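Glycosyl hydrolases family 2, sugar binding domain protein (Bacteroides uniformis str. 3978 T3 ii, PDB 6D1P) is a beta-glucuronidase of glycosyl hydrolase family 2 from a human gut bacterium, and probably cleaves the O-glycosidic bonds of glucuronides. Local coordinates at residues W64-N74 with Y86-T94; A761-S772 with R781-Q789. All coordinates share one frame; numbering follows the deposited sequence.

Overall arrangement
Interactions 1 and 2 sit in different beta-rich domains, with centres about 24 Å apart and nearest atoms about 7 Å apart. They share no strand, but a weak hydrogen bond from N765 of interaction 2 reaches E76, in the loop between the two segments of interaction 1. Both are partly buried. Interaction 1 joins 64-74 to 86-94 in the sugar-binding domain through side chains: aromatic rings, a cation-pi stack and a histidine hydrogen-bonded to a buried tyrosine, with the N74 side chain about 8 Å from a bound potassium ion. Interaction 2 instead fastens the loop 761-772 to the edge strand 781-787, mainly by backbone hydrogen bonds and waters, with aliphatic groups facing inward and an arginine on its more exposed side.

Interaction 1 (W64-N74 with Y86-T94)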
loop_
_atom_site.group_PDB
_atom_site.type_symbol
_atom_site.label_atom_id
_atom_site.label_comp_id
_atom_site.label_asym_id
_atom_site.label_seq_id
_atom_site.Cartn_x
_atom_site.Cartn_y
_atom_site.Cartn_z
ATOM N N TRP A 64 11.347 -6.408 5.738
ATOM C CA TRP A 64 10.359 -7.474 5.828
ATOM C C TRP A 64 9.803 -7.585 7.246
ATOM O O TRP A 64 10.397 -7.122 8.226
ATOM C CB TRP A 64 10.952 -8.831 5.424
ATOM C CG TRP A 64 11.404 -8.945 3.996
ATOM C CD1 TRP A 64 12.342 -8.162 3.355
ATOM C CD2 TRP A 64 10.987 -9.933 3.039
ATOM N NE1 TRP A 64 12.504 -8.591 2.057
ATOM C CE2 TRP A 64 11.689 -9.674 1.838
ATOM C CE3 TRP A 64 10.080 -10.996 3.076
ATOM C CZ2 TRP A 64 11.519 -10.454 0.690
ATOM C CZ3 TRP A 64 9.908 -11.768 1.932
ATOM C CH2 TRP A 64 10.625 -11.488 0.751
ATOM N N GLN A 65 8.655 -8.236 7.349
ATOM C CA GLN A 65 7.981 -8.438 8.621
ATOM C C GLN A 65 8.209 -9.864 9.072
ATOM O O GLN A 65 8.219 -10.783 8.247
ATOM C CB GLN A 65 6.476 -8.189 8.502
ATOM C CG GLN A 65 6.098 -6.839 7.927
ATOM C CD GLN A 65 4.662 -6.810 7.440
ATOM O OE1 GLN A 65 3.773 -7.386 8.067
ATOM N NE2 GLN A 65 4.434 -6.155 6.302
ATOM N N LYS A 66 8.379 -10.051 10.373
ATOM C CA LYS A 66 8.263 -11.390 10.937
ATOM C C LYS A 66 6.795 -11.653 11.196
ATOM O O LYS A 66 6.137 -10.871 11.885
ATOM C CB LYS A 66 9.082 -11.535 12.215
ATOM C CG LYS A 66 10.550 -11.209 11.986
ATOM C CD LYS A 66 11.430 -11.802 13.071
ATOM C CE LYS A 66 12.907 -11.615 12.729
ATOM N NZ LYS A 66 13.195 -12.129 11.356
ATOM N N VAL A 67 6.274 -12.723 10.611
ATOM C CA VAL A 67 4.874 -13.079 10.770
ATOM C C VAL A 67 4.777 -14.538 11.176
ATOM O O VAL A 67 5.704 -15.331 10.984
ATOM C CB VAL A 67 4.053 -12.837 9.482
ATOM C CG1 VAL A 67 4.096 -11.364 9.094
ATOM C CG2 VAL A 67 4.595 -13.701 8.362
ATOM N N THR A 68 3.618 -14.879 11.727
ATOM C CA THR A 68 3.229 -16.248 12.033
ATOM C C THR A 68 2.048 -16.631 11.142
ATOM O O THR A 68 1.071 -15.876 11.044
ATOM C CB THR A 68 2.884 -16.369 13.523
ATOM O OG1 THR A 68 4.097 -16.315 14.289
ATOM C CG2 THR A 68 2.120 -17.668 13.847
ATOM N N LEU A 69 2.161 -17.788 10.451
ATOM C CA LEU A 69 1.080 -18.313 9.613
ATOM C C LEU A 69 -0.003 -18.976 10.462
ATOM O O LEU A 69 0.278 -19.502 11.543
ATOM C CB LEU A 69 1.611 -19.328 8.597
ATOM C CG LEU A 69 2.675 -18.776 7.631
ATOM C CD1 LEU A 69 2.816 -19.625 6.385
ATOM C CD2 LEU A 69 2.380 -17.334 7.263
ATOM N N PRO A 70 -1.262 -18.973 9.989
ATOM C CA PRO A 70 -1.710 -18.365 8.728
ATOM C C PRO A 70 -1.708 -16.840 8.762
ATOM O O PRO A 70 -1.799 -16.229 9.825
ATOM C CB PRO A 70 -3.133 -18.894 8.567
ATOM C CG PRO A 70 -3.586 -19.183 9.939
ATOM C CD PRO A 70 -2.366 -19.652 10.691
ATOM N N HIS A 71 -1.624 -16.239 7.581
ATOM C CA HIS A 71 -1.415 -14.810 7.451
ATOM C C HIS A 71 -2.187 -14.283 6.250
ATOM O O HIS A 71 -2.329 -14.965 5.226
ATOM C CB HIS A 71 0.068 -14.503 7.307
ATOM C CG HIS A 71 0.344 -13.081 6.962
ATOM N ND1 HIS A 71 0.509 -12.653 5.661
ATOM C CD2 HIS A 71 0.451 -11.981 7.745
ATOM C CE1 HIS A 71 0.726 -11.350 5.662
ATOM N NE2 HIS A 71 0.693 -10.920 6.912
ATOM N N CYS A 72 -2.664 -13.047 6.369
ATOM C CA CYS A 72 -3.506 -12.478 5.330
ATOM C C CYS A 72 -3.084 -11.044 5.030
ATOM O O CYS A 72 -2.874 -10.255 5.955
ATOM C CB CYS A 72 -4.978 -12.535 5.764
ATOM S SG CYS A 72 -6.112 -11.767 4.615
ATOM N N PHE A 73 -2.982 -10.713 3.729
ATOM C CA PHE A 73 -2.637 -9.354 3.307
ATOM C C PHE A 73 -3.562 -8.314 3.929
ATOM O O PHE A 73 -3.178 -7.154 4.086
ATOM C CB PHE A 73 -2.741 -9.187 1.780
ATOM C CG PHE A 73 -1.748 -9.991 0.973
ATOM C CD1 PHE A 73 -0.863 -10.875 1.572
ATOM C CD2 PHE A 73 -1.722 -9.854 -0.406
ATOM C CE1 PHE A 73 0.032 -11.601 0.813
ATOM C CE2 PHE A 73 -0.836 -10.571 -1.179
ATOM C CZ PHE A 73 0.043 -11.455 -0.575
ATOM N N ASN A 74 -4.796 -8.694 4.247
ATOM C CA ASN A 74 -5.837 -7.709 4.496
ATOM C C ASN A 74 -6.386 -7.826 5.914
ATOM O O ASN A 74 -7.527 -7.425 6.182
ATOM C CB ASN A 74 -6.944 -7.850 3.451
ATOM C CG ASN A 74 -6.396 -8.002 2.040
ATOM O OD1 ASN A 74 -6.393 -9.100 1.492
ATOM N ND2 ASN A 74 -5.923 -6.893 1.443
ATOM N N TYR A 86 -5.857 -3.968 -0.020
ATOM C CA TYR A 86 -4.709 -4.170 -0.895
ATOM C C TYR A 86 -4.959 -5.330 -1.863
ATOM O O TYR A 86 -5.372 -6.419 -1.448
ATOM C CB TYR A 86 -3.456 -4.420 -0.053
ATOM C CG TYR A 86 -2.259 -4.770 -0.888
ATOM C CD1 TYR A 86 -1.504 -3.771 -1.517
ATOM C CD2 TYR A 86 -1.891 -6.089 -1.084
ATOM C CE1 TYR A 86 -0.403 -4.083 -2.295
ATOM C CE2 TYR A 86 -0.803 -6.417 -1.868
ATOM C CZ TYR A 86 -0.051 -5.403 -2.463
ATOM O OH TYR A 86 1.025 -5.732 -3.245
ATOM N N GLN A 87 -4.723 -5.096 -3.157
ATOM C CA GLN A 87 -4.919 -6.121 -4.189
ATOM C C GLN A 87 -3.674 -6.144 -5.065
ATOM O O GLN A 87 -3.521 -5.315 -5.973
ATOM C CB GLN A 87 -6.181 -5.866 -5.019
ATOM C CG GLN A 87 -7.448 -6.005 -4.243
ATOM C CD GLN A 87 -8.686 -5.753 -5.088
ATOM O OE1 GLN A 87 -8.966 -4.618 -5.501
ATOM N NE2 GLN A 87 -9.415 -6.803 -5.360
ATOM N N GLY A 88 -2.794 -7.103 -4.800
ATOM C CA GLY A 88 -1.499 -7.123 -5.427
ATOM C C GLY A 88 -0.614 -8.242 -4.918
ATOM O O GLY A 88 -1.059 -9.170 -4.244
ATOM N N PRO A 89 0.668 -8.177 -5.258
ATOM C CA PRO A 89 1.593 -9.253 -4.889
ATOM C C PRO A 89 2.251 -9.035 -3.527
ATOM O O PRO A 89 2.306 -7.928 -2.986
ATOM C CB PRO A 89 2.628 -9.190 -6.023
ATOM C CG PRO A 89 2.709 -7.684 -6.318
ATOM C CD PRO A 89 1.271 -7.206 -6.196
ATOM N N GLY A 90 2.747 -10.140 -2.975
ATOM C CA GLY A 90 3.510 -10.132 -1.741
ATOM C C GLY A 90 4.274 -11.430 -1.657
ATOM O O GLY A 90 3.959 -12.392 -2.363
ATOM N N TRP A 91 5.288 -11.455 -0.791
ATOM C CA TRP A 91 6.227 -12.572 -0.742
ATOM C C TRP A 91 6.399 -13.107 0.671
ATOM O O TRP A 91 6.462 -12.338 1.630
ATOM C CB TRP A 91 7.610 -12.153 -1.263
ATOM C CG TRP A 91 7.795 -12.102 -2.767
ATOM C CD1 TRP A 91 7.604 -11.021 -3.588
ATOM C CD2 TRP A 91 8.261 -13.163 -3.607
ATOM N NE1 TRP A 91 7.915 -11.349 -4.887
ATOM C CE2 TRP A 91 8.316 -12.660 -4.925
ATOM C CE3 TRP A 91 8.634 -14.492 -3.376
ATOM C CZ2 TRP A 91 8.718 -13.442 -6.001
ATOM C CZ3 TRP A 91 9.036 -15.265 -4.450
ATOM C CH2 TRP A 91 9.079 -14.737 -5.742
ATOM N N TYR A 92 6.545 -14.422 0.789
ATOM C CA TYR A 92 6.931 -15.064 2.040
ATOM C C TYR A 92 8.246 -15.816 1.855
ATOM O O TYR A 92 8.539 -16.304 0.760
ATOM C CB TYR A 92 5.876 -16.055 2.518
ATOM C CG TYR A 92 4.509 -15.488 2.766
ATOM C CD1 TYR A 92 3.590 -15.338 1.730
ATOM C CD2 TYR A 92 4.104 -15.172 4.050
ATOM C CE1 TYR A 92 2.309 -14.857 1.973
ATOM C CE2 TYR A 92 2.841 -14.695 4.301
ATOM C CZ TYR A 92 1.944 -14.532 3.258
ATOM O OH TYR A 92 0.684 -14.044 3.530
ATOM N N ARG A 93 9.032 -15.932 2.930
ATOM C CA ARG A 93 10.263 -16.711 2.865
ATOM C C ARG A 93 10.618 -17.255 4.238
ATOM O O ARG A 93 10.310 -16.640 5.267
ATOM C CB ARG A 93 11.434 -15.892 2.322
ATOM C CG ARG A 93 11.829 -14.713 3.184
ATOM C CD ARG A 93 12.958 -13.905 2.522
ATOM N NE ARG A 93 13.442 -12.843 3.397
ATOM C CZ ARG A 93 14.203 -11.824 3.008
ATOM N NH1 ARG A 93 14.592 -11.701 1.741
ATOM N NH2 ARG A 93 14.565 -10.918 3.896
ATOM N N THR A 94 11.268 -18.419 4.241
ATOM C CA THR A 94 11.709 -19.050 5.480
ATOM C C THR A 94 12.775 -20.101 5.181
ATOM O O THR A 94 13.126 -20.360 4.027
ATOM C CB THR A 94 10.553 -19.698 6.243
ATOM O OG1 THR A 94 11.038 -20.102 7.516
ATOM C CG2 THR A 94 10.063 -20.957 5.516
#
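A side-chain contact, led by a cation-pi stack of R93 on W64, joins the edge strand 65-67 and the loop after it to strand 89-96, reaching over strand 35-38, which lies between them in the sheet. The guanidinium of R93 lies flat on the indole, centres 3.7 Å apart and planes 9° apart, while R93 CD sits 3.9 Å from the centroid of the six-membered ring. With chi1 at 63°, CG of R93 is held between the backbone N and the carbonyl carbon, and the extended chain beyond runs over the ring. R93 NE also forms a salt bridge with E36 of the intervening strand, so arginine suits this place by serving both a ring face and a carboxylate. At the far end of the same indole, W64 CH2 meets W91 CB at 3.7 Å.

This is the antiparallel sheet of the jelly-roll sugar-binding domain of family 2 enzymes, and the 69-74 loop folds back over it. There H71 ND1 and Y92 OH share a nearly straight hydrogen bond of 2.6 Å (169°) at the imidazole edge. L190 N gives the buried hydroxyl a second bond. F73 CE2 points its ring edge at G88 O, 3.4 Å away, and F73 CZ lies 3.8 Å from G90 N; a CB on G90 would strike this ring, which explains the glycine. N74 ND2 donates to a lone pair of Y86 O, 3.0 Å away, and its other bond goes to D77, a ligand of the bound potassium.

Interaction 2 (A761-S772 with R781-Q789); sequences ALLRNQGTAQGS and RASIRVNKQ
R785 and Q770 meet twice, backbone to backbone and guanidinium to amide oxygen, where the loop 761-772 runs along the edge of strand 781-787, the outermost strand of a three-stranded antiparallel sheet in a C-terminal beta-sandwich domain. R785 N donates to Q770 O at 2.9 Å, fixing the root of the arginine. From there its CB touches L763 CD2 and Q770 O, its CG passes Q770 O, and its CD rests 3.7 Å from L763 CD2. The chain stays extended to NE, which lies 2.9 Å from Q770 OE1, and NH2 gives that same oxygen a weak bond of 2.7 Å, bent to 118°. Q770 CB lies over one face of the guanidinium, whose plane stands 77° from the amide. A leucine in place of R785 would probably leave Q770 OE1 without this charged partner and its amide freer to turn.

L762 and V786 form a non-hydrogen-bonded antiparallel pair, flanked by L763 N to R785 O and N787 N to A761 O. Their branched tips, L762 CD2 and V786 CG2, lie side by side 3.8 Å apart; with I784 CD1 near L762 CB they suit the interior, where L762 and I784 also touch F754 of the facing sheet. Further along, A769 O and S783 O, both acceptors, cannot bond each other; instead a water bridges the backbones, donating to A769 O at 2.6 Å and accepting from S783 N at 2.9 Å.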
loop_
_atom_site.group_PDB
_atom_site.type_symbol
_atom_site.label_atom_id
_atom_site.label_comp_id
_atom_site.label_asym_id
_atom_site.label_seq_id
_atom_site.Cartn_x
_atom_site.Cartn_y
_atom_site.Cartn_z
ATOM N N ALA A 761 -2.705 3.155 20.143
ATOM C CA ALA A 761 -3.465 2.814 21.337
ATOM C C ALA A 761 -4.869 2.343 20.978
ATOM O O ALA A 761 -5.357 1.359 21.541
ATOM C CB ALA A 761 -3.512 4.011 22.281
ATOM N N LEU A 762 -5.530 3.013 20.039
ATOM C CA LEU A 762 -6.910 2.658 19.717
ATOM C C LEU A 762 -6.976 1.278 19.081
ATOM O O LEU A 762 -6.236 0.989 18.136
ATOM C CB LEU A 762 -7.530 3.688 18.778
ATOM C CG LEU A 762 -7.710 5.082 19.393
ATOM C CD1 LEU A 762 -8.389 6.026 18.415
ATOM C CD2 LEU A 762 -8.488 4.978 20.707
ATOM N N LEU A 763 -7.850 0.416 19.616
ATOM C CA LEU A 763 -8.152 -0.858 18.976
ATOM C C LEU A 763 -9.035 -0.541 17.779
ATOM O O LEU A 763 -10.236 -0.306 17.925
ATOM C CB LEU A 763 -8.857 -1.819 19.929
ATOM C CG LEU A 763 -9.494 -3.009 19.183
ATOM C CD1 LEU A 763 -8.461 -4.124 18.905
ATOM C CD2 LEU A 763 -10.804 -3.577 19.832
ATOM N N ARG A 764 -8.462 -0.518 16.586
ATOM C CA ARG A 764 -9.271 -0.167 15.439
ATOM C C ARG A 764 -9.101 -1.204 14.337
ATOM O O ARG A 764 -8.421 -2.228 14.502
ATOM C CB ARG A 764 -8.932 1.243 14.940
ATOM C CG ARG A 764 -7.482 1.506 14.592
ATOM C CD ARG A 764 -7.278 3.024 14.526
ATOM N NE ARG A 764 -5.870 3.412 14.462
ATOM C CZ ARG A 764 -5.307 4.032 13.423
ATOM N NH1 ARG A 764 -6.037 4.348 12.357
ATOM N NH2 ARG A 764 -4.012 4.349 13.456
ATOM N N ASN A 765 -9.764 -0.915 13.214
ATOM C CA ASN A 765 -9.817 -1.780 12.029
ATOM C C ASN A 765 -10.205 -3.219 12.375
ATOM O O ASN A 765 -9.638 -4.180 11.853
ATOM C CB ASN A 765 -8.491 -1.739 11.261
ATOM C CG ASN A 765 -8.085 -0.339 10.897
ATOM O OD1 ASN A 765 -8.918 0.512 10.571
ATOM N ND2 ASN A 765 -6.799 -0.077 10.974
ATOM N N GLN A 766 -11.202 -3.379 13.245
ATOM C CA GLN A 766 -11.698 -4.717 13.547
ATOM C C GLN A 766 -12.978 -5.072 12.804
ATOM O O GLN A 766 -13.256 -6.260 12.605
ATOM C CB GLN A 766 -11.932 -4.874 15.055
ATOM C CG GLN A 766 -10.690 -4.604 15.907
ATOM C CD GLN A 766 -9.578 -5.588 15.613
ATOM O OE1 GLN A 766 -9.723 -6.795 15.843
ATOM N NE2 GLN A 766 -8.458 -5.080 15.086
ATOM N N GLY A 767 -13.764 -4.077 12.396
ATOM C CA GLY A 767 -15.077 -4.345 11.833
ATOM C C GLY A 767 -16.138 -4.650 12.871
ATOM O O GLY A 767 -17.125 -5.324 12.560
ATOM N N THR A 768 -15.967 -4.167 14.093
ATOM C CA THR A 768 -16.842 -4.448 15.224
ATOM C C THR A 768 -17.389 -3.141 15.795
ATOM O O THR A 768 -16.969 -2.042 15.407
ATOM C CB THR A 768 -16.086 -5.221 16.304
ATOM O OG1 THR A 768 -14.919 -4.472 16.666
ATOM C CG2 THR A 768 -15.667 -6.585 15.787
ATOM N N ALA A 769 -18.315 -3.269 16.753
ATOM C CA ALA A 769 -18.928 -2.092 17.381
ATOM C C ALA A 769 -17.936 -1.276 18.205
ATOM O O ALA A 769 -18.116 -0.066 18.365
ATOM C CB ALA A 769 -20.091 -2.510 18.281
ATOM N N GLN A 770 -16.910 -1.905 18.764
ATOM C CA GLN A 770 -15.998 -1.193 19.646
ATOM C C GLN A 770 -14.576 -1.179 19.105
ATOM O O GLN A 770 -13.660 -0.741 19.811
ATOM C CB GLN A 770 -16.045 -1.800 21.053
ATOM C CG GLN A 770 -17.434 -1.737 21.689
ATOM C CD GLN A 770 -17.495 -2.369 23.096
ATOM O OE1 GLN A 770 -16.668 -3.210 23.456
ATOM N NE2 GLN A 770 -18.484 -1.961 23.881
ATOM N N GLY A 771 -14.372 -1.642 17.875
ATOM C CA GLY A 771 -13.060 -1.685 17.263
ATOM C C GLY A 771 -13.017 -0.984 15.919
ATOM O O GLY A 771 -12.290 -1.414 15.009
ATOM N N SER A 772 -13.784 0.100 15.783
ATOM C CA SER A 772 -13.858 0.868 14.546
ATOM C C SER A 772 -13.502 2.318 14.820
ATOM O O SER A 772 -14.044 2.932 15.747
ATOM C CB SER A 772 -15.253 0.778 13.915
ATOM O OG SER A 772 -15.563 -0.570 13.626
ATOM N N ARG A 781 -24.707 7.066 20.391
ATOM C CA ARG A 781 -23.632 6.469 21.158
ATOM C C ARG A 781 -22.654 5.765 20.221
ATOM O O ARG A 781 -23.066 5.088 19.277
ATOM C CB ARG A 781 -24.260 5.509 22.156
ATOM C CG ARG A 781 -23.366 4.665 22.994
ATOM C CD ARG A 781 -24.234 4.057 24.109
ATOM N NE ARG A 781 -23.479 3.140 24.957
ATOM C CZ ARG A 781 -23.661 1.825 24.981
ATOM N NH1 ARG A 781 -24.589 1.273 24.213
ATOM N NH2 ARG A 781 -22.920 1.065 25.783
ATOM N N ALA A 782 -21.359 5.944 20.467
ATOM C CA ALA A 782 -20.342 5.168 19.774
ATOM C C ALA A 782 -19.153 5.009 20.704
ATOM O O ALA A 782 -18.825 5.912 21.476
ATOM C CB ALA A 782 -19.912 5.816 18.449
ATOM N N SER A 783 -18.500 3.856 20.615
ATOM C CA SER A 783 -17.509 3.460 21.602
ATOM C C SER A 783 -16.328 2.806 20.920
ATOM O O SER A 783 -16.480 2.144 19.903
ATOM C CB SER A 783 -18.096 2.476 22.628
ATOM O OG SER A 783 -19.094 3.128 23.371
ATOM N N ILE A 784 -15.161 2.930 21.536
ATOM C CA ILE A 784 -13.963 2.300 21.012
ATOM C C ILE A 784 -13.089 1.860 22.174
ATOM O O ILE A 784 -13.011 2.543 23.197
ATOM C CB ILE A 784 -13.210 3.256 20.060
ATOM C CG1 ILE A 784 -12.029 2.535 19.408
ATOM C CG2 ILE A 784 -12.829 4.527 20.791
ATOM C CD1 ILE A 784 -11.557 3.166 18.130
ATOM N N ARG A 785 -12.436 0.710 22.010
ATOM C CA ARG A 785 -11.492 0.212 23.003
ATOM C C ARG A 785 -10.120 0.860 22.847
ATOM O O ARG A 785 -9.669 1.144 21.729
ATOM C CB ARG A 785 -11.362 -1.306 22.891
ATOM C CG ARG A 785 -12.468 -2.042 23.595
ATOM C CD ARG A 785 -12.581 -3.459 23.103
ATOM N NE ARG A 785 -13.859 -4.039 23.515
ATOM C CZ ARG A 785 -14.309 -5.232 23.127
ATOM N NH1 ARG A 785 -13.580 -5.987 22.313
ATOM N NH2 ARG A 785 -15.492 -5.662 23.546
ATOM N N VAL A 786 -9.458 1.075 23.982
ATOM C CA VAL A 786 -8.148 1.713 24.071
ATOM C C VAL A 786 -7.207 0.763 24.800
ATOM O O VAL A 786 -7.569 0.208 25.839
ATOM C CB VAL A 786 -8.227 3.060 24.811
ATOM C CG1 VAL A 786 -6.899 3.811 24.704
ATOM C CG2 VAL A 786 -9.361 3.899 24.255
ATOM N N ASN A 787 -6.004 0.568 24.268
ATOM C CA ASN A 787 -5.107 -0.405 24.879
ATOM C C ASN A 787 -4.513 0.175 26.154
ATOM O O ASN A 787 -3.993 1.294 26.146
ATOM C CB ASN A 787 -3.995 -0.833 23.922
ATOM C CG ASN A 787 -3.189 -1.998 24.477
ATOM O OD1 ASN A 787 -2.246 -1.804 25.234
ATOM N ND2 ASN A 787 -3.589 -3.218 24.134
ATOM N N LYS A 788 -4.598 -0.590 27.248
ATOM C CA LYS A 788 -4.209 -0.074 28.559
ATOM C C LYS A 788 -2.723 0.257 28.616
ATOM O O LYS A 788 -2.336 1.311 29.132
ATOM C CB LYS A 788 -4.573 -1.088 29.646
ATOM C CG LYS A 788 -5.656 -0.628 30.622
ATOM C CD LYS A 788 -5.946 -1.707 31.665
ATOM C CE LYS A 788 -7.143 -1.338 32.533
ATOM N NZ LYS A 788 -7.661 -2.512 33.296
ATOM N N GLN A 789 -1.879 -0.632 28.078
ATOM C CA GLN A 789 -0.431 -0.427 28.095
ATOM C C GLN A 789 -0.034 0.951 27.571
ATOM O O GLN A 789 0.865 1.598 28.122
ATOM C CB GLN A 789 0.263 -1.514 27.270
ATOM C CG GLN A 789 0.245 -2.911 27.889
ATOM C CD GLN A 789 0.507 -4.000 26.853
ATOM O OE1 GLN A 789 -0.403 -4.409 26.126
ATOM N NE2 GLN A 789 1.757 -4.463 26.770
HETATM O O HOH W 1 -19.781 1.827 19.005
HETATM O O HOH W 2 -15.523 1.665 17.430
#